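Local coordinates for pyridoxamine 5'-phosphate oxidase-related, FMN-binding protein (Paracoccus denitrificans, PDB 6VNA) that probably degrades c-type heme as a noncanonical heme oxygenase built on the FMN-binding fold of the pyridoxamine 5'-phosphate oxidase family, at residues 13-16 with 17-21; 84-87 with 88-91. One frame throughout, in Å; residues are numbered along the deposited sequence.

Contact 1 (13-16 with 17-21); sequences ARAL and ARQLL
R18 folds back along the helix beside R14, the two side chains running the same way one turn apart, with R18 NH1 3.3 Å from R14 CB. R18 CG sits beside its own backbone N (chi1 -63°) and the chain is extended from there to NE, which carries the guanidinium past the R14 carbonyl. That oxygen accepts the N-H of R18 at 3.0 Å from R18 N to R14 O, and R18 CG packs against it. The same i to i+4 pattern satisfies the other carbonyls: A17 N donates to A13 O and L20 N to L16 O. Q19 N reaches A15 O at 2.8 Å, with a more bent N-H...O angle of 144°. Q19 OE1 lies 3.3 Å from A15 O, but both are acceptors, so the pair is not hydrogen-bonded. The charge on R14 is matched elsewhere by two salt bridges, NH1 to D11 and NE to D154, the latter tying helix 11-23 to helix 152-156. On the inner side of helix 11-23, A13, L16 and L20 rest on L140 of strand 137-141, A17 packs on L150 of strand 148-151, and L20 and L21 meet L93 of strand 92-101.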
loop_
_atom_site.group_PDB
_atom_site.type_symbol
_atom_site.label_atom_id
_atom_site.label_comp_id
_atom_site.label_asym_id
_atom_site.label_seq_id
_atom_site.Cartn_x
_atom_site.Cartn_y
_atom_site.Cartn_z
ATOM N N ALA A 13 -5.433 -5.412 -20.764
ATOM C CA ALA A 13 -4.758 -5.385 -19.443
ATOM C C ALA A 13 -3.823 -4.167 -19.362
ATOM O O ALA A 13 -3.861 -3.413 -18.349
ATOM C CB ALA A 13 -4.054 -6.698 -19.192
ATOM N N ARG A 14 -3.072 -3.897 -20.421
ATOM C CA ARG A 14 -2.126 -2.751 -20.447
ATOM C C ARG A 14 -2.910 -1.460 -20.241
ATOM O O ARG A 14 -2.480 -0.623 -19.418
ATOM C CB ARG A 14 -1.305 -2.739 -21.746
ATOM C CG ARG A 14 -0.328 -3.907 -21.882
ATOM C CD ARG A 14 0.619 -3.879 -23.083
ATOM N NE ARG A 14 1.386 -5.120 -23.023
ATOM C CZ ARG A 14 1.198 -6.219 -23.758
ATOM N NH1 ARG A 14 0.300 -6.252 -24.729
ATOM N NH2 ARG A 14 1.939 -7.290 -23.526
ATOM N N ALA A 15 -4.029 -1.300 -20.952
ATOM C CA ALA A 15 -4.848 -0.056 -20.960
ATOM C C ALA A 15 -5.539 0.129 -19.589
ATOM O O ALA A 15 -5.590 1.275 -19.057
ATOM C CB ALA A 15 -5.837 -0.128 -22.099
ATOM N N LEU A 16 -6.034 -0.958 -18.987
ATOM C CA LEU A 16 -6.622 -0.860 -17.629
ATOM C C LEU A 16 -5.566 -0.300 -16.662
ATOM O O LEU A 16 -5.884 0.687 -15.944
ATOM C CB LEU A 16 -7.139 -2.227 -17.179
ATOM C CG LEU A 16 -7.909 -2.153 -15.868
ATOM C CD1 LEU A 16 -8.924 -1.009 -15.907
ATOM C CD2 LEU A 16 -8.568 -3.487 -15.542
ATOM N N ALA A 17 -4.340 -0.856 -16.692
ATOM C CA ALA A 17 -3.192 -0.444 -15.839
ATOM C C ALA A 17 -2.894 1.036 -16.040
ATOM O O ALA A 17 -2.691 1.737 -15.038
ATOM C CB ALA A 17 -1.966 -1.262 -16.149
ATOM N N ARG A 18 -2.835 1.481 -17.294
ATOM C CA ARG A 18 -2.548 2.898 -17.639
ATOM C C ARG A 18 -3.704 3.792 -17.190
ATOM O O ARG A 18 -3.424 4.955 -16.777
ATOM C CB ARG A 18 -2.317 3.039 -19.144
ATOM C CG ARG A 18 -1.113 2.259 -19.648
ATOM C CD ARG A 18 -0.653 2.742 -21.010
ATOM N NE ARG A 18 0.458 1.924 -21.490
ATOM C CZ ARG A 18 0.350 0.850 -22.268
ATOM N NH1 ARG A 18 -0.835 0.433 -22.687
ATOM N NH2 ARG A 18 1.442 0.196 -22.625
ATOM N N GLN A 19 -4.949 3.289 -17.291
ATOM C CA GLN A 19 -6.176 4.065 -16.956
ATOM C C GLN A 19 -6.230 4.270 -15.435
ATOM O O GLN A 19 -6.591 5.407 -15.006
ATOM C CB GLN A 19 -7.445 3.377 -17.488
ATOM C CG GLN A 19 -7.678 3.572 -18.984
ATOM C CD GLN A 19 -8.705 2.651 -19.616
ATOM O OE1 GLN A 19 -8.893 1.503 -19.234
ATOM N NE2 GLN A 19 -9.382 3.153 -20.633
ATOM N N LEU A 20 -5.901 3.227 -14.660
ATOM C CA LEU A 20 -5.791 3.295 -13.180
ATOM C C LEU A 20 -4.770 4.366 -12.785
ATOM O O LEU A 20 -5.080 5.197 -11.876
ATOM C CB LEU A 20 -5.401 1.926 -12.606
ATOM C CG LEU A 20 -6.527 0.894 -12.604
ATOM C CD1 LEU A 20 -6.080 -0.434 -12.027
ATOM C CD2 LEU A 20 -7.727 1.422 -11.828
ATOM N N LEU A 21 -3.602 4.383 -13.422
ATOM C CA LEU A 21 -2.556 5.376 -13.060
ATOM C C LEU A 21 -3.031 6.797 -13.411
ATOM O O LEU A 21 -2.814 7.701 -12.577
ATOM C CB LEU A 21 -1.233 5.005 -13.737
ATOM C CG LEU A 21 -0.473 3.864 -13.054
ATOM C CD1 LEU A 21 0.468 3.161 -14.023
ATOM C CD2 LEU A 21 0.294 4.384 -11.862
#

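Contact 2 (84-87 with 88-91); sequences KGDA and MTHA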
loop_
_atom_site.group_PDB
_atom_site.type_symbol
_atom_site.label_atom_id
_atom_site.label_comp_id
_atom_site.label_asym_id
_atom_site.label_seq_id
_atom_site.Cartn_x
_atom_site.Cartn_y
_atom_site.Cartn_z
ATOM N N LYS A 84 -17.592 0.923 -6.573
ATOM C CA LYS A 84 -18.662 0.679 -5.567
ATOM C C LYS A 84 -18.749 -0.832 -5.310
ATOM O O LYS A 84 -18.155 -1.603 -6.072
ATOM C CB LYS A 84 -19.960 1.346 -6.045
ATOM C CG LYS A 84 -19.948 2.880 -6.025
ATOM C CD LYS A 84 -19.921 3.475 -4.603
ATOM C CE LYS A 84 -19.993 4.991 -4.497
ATOM N NZ LYS A 84 -21.196 5.557 -5.158
ATOM N N GLY A 85 -19.386 -1.249 -4.222
ATOM C CA GLY A 85 -19.486 -2.683 -3.883
ATOM C C GLY A 85 -18.238 -3.234 -3.203
ATOM O O GLY A 85 -17.410 -2.446 -2.731
ATOM N N ASP A 86 -18.128 -4.562 -3.148
ATOM C CA ASP A 86 -17.077 -5.332 -2.424
ATOM C C ASP A 86 -15.663 -4.891 -2.876
ATOM O O ASP A 86 -15.354 -4.992 -4.081
ATOM C CB ASP A 86 -17.308 -6.839 -2.604
ATOM C CG ASP A 86 -16.300 -7.709 -1.871
ATOM O OD1 ASP A 86 -15.607 -7.180 -0.960
ATOM O OD2 ASP A 86 -16.192 -8.905 -2.231
ATOM N N ALA A 87 -14.818 -4.470 -1.925
ATOM C CA ALA A 87 -13.425 -4.000 -2.143
ATOM C C ALA A 87 -12.645 -4.967 -3.043
ATOM O O ALA A 87 -11.915 -4.475 -3.896
ATOM C CB ALA A 87 -12.729 -3.830 -0.815
ATOM N N MET A 88 -12.835 -6.280 -2.881
ATOM C CA MET A 88 -12.045 -7.347 -3.551
ATOM C C MET A 88 -12.434 -7.503 -5.021
ATOM O O MET A 88 -11.721 -8.247 -5.714
ATOM C CB MET A 88 -12.224 -8.712 -2.867
ATOM C CG MET A 88 -11.852 -8.715 -1.381
ATOM S SD MET A 88 -10.172 -8.106 -1.033
ATOM C CE MET A 88 -9.224 -9.282 -1.996
ATOM N N THR A 89 -13.523 -6.889 -5.483
ATOM C CA THR A 89 -13.902 -6.886 -6.927
ATOM C C THR A 89 -13.436 -5.588 -7.603
ATOM O O THR A 89 -13.652 -5.457 -8.793
ATOM C CB THR A 89 -15.413 -7.063 -7.133
ATOM O OG1 THR A 89 -16.048 -5.850 -6.738
ATOM C CG2 THR A 89 -15.985 -8.228 -6.355
ATOM N N HIS A 90 -12.855 -4.641 -6.875
ATOM C CA HIS A 90 -12.301 -3.394 -7.461
ATOM C C HIS A 90 -11.028 -3.743 -8.223
ATOM O O HIS A 90 -10.300 -4.657 -7.768
ATOM C CB HIS A 90 -11.972 -2.366 -6.385
ATOM C CG HIS A 90 -13.134 -1.917 -5.563
ATOM N ND1 HIS A 90 -13.008 -0.940 -4.584
ATOM C CD2 HIS A 90 -14.436 -2.266 -5.587
ATOM C CE1 HIS A 90 -14.178 -0.732 -4.023
ATOM N NE2 HIS A 90 -15.072 -1.528 -4.625
ATOM N N ALA A 91 -10.781 -3.057 -9.341
ATOM C CA ALA A 91 -9.542 -3.197 -10.132
ATOM C C ALA A 91 -8.415 -2.541 -9.332
ATOM O O ALA A 91 -8.655 -1.465 -8.696
ATOM C CB ALA A 91 -9.701 -2.577 -11.501
#
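H90 turns its imidazole back over A87 and onto the carbonyls of K84 and G85, closing a short 3-10 turn at residues 87-89, in the loop joining antiparallel strands 73-79 and 92-101. Two i to i+3 backbone bonds define the turn, T89 N to D86 O and H90 N to A87 O. From the backbone outward, H90 CB lies 3.3 Å from A87 O, and CG is equally near that oxygen. With CG beside the backbone N (chi1 -61°), the ring is brought over A87 CA, which stands 3.8 Å from the centroid and only 5° off the ring normal, a CH-pi contact over one face. ND1 and CE1 border the same CA. CD2, across the ring from ND1 and CE1, comes 3.2 Å from D86 O. At the tip, NE2 donates to G85 O at 3.1 Å, with the acceptor tilted 28° from the ring plane, and only weakly to K84 O. Replacing the imidazole with an alanine is likely to cost the G85 carbonyl its NE2 donor, and K84 O the weaker one, and to remove the ring face over A87 CA, with the 84-85 end of the loop less firmly held. A87 O also accepts from R43 of the second subunit; M88 and H90 pack on that arginine too. D86 O is gripped twice by T89, once by its backbone N, which approaches from above the carbonyl plane. The second donor is the hydroxyl: T89 OG1 lies in the carbonyl plane, 2.9 Å from D86 O.

Contact 1 is partly buried on helix 11-23, whereas contact 2 is a surface turn between strands 73-79 and 92-101; the two share no element, and their centres are about 16 Å apart. They nonetheless touch, L20 CD1 lying 4.1 Å from A91 C and L16 CD2 packing on A91 CB, where the loop leads into strand 92-101, against which the helix also lies. Their chemistry follows their place. Regular backbone bonds fix residues 13-21 while A13, L16, A17, L20 and L21 face the strands; in 84-91 two backbone i to i+3 bonds are joined by an imidazole N-H and a hydroxyl. The second subunit touches contact 2 but not contact 1.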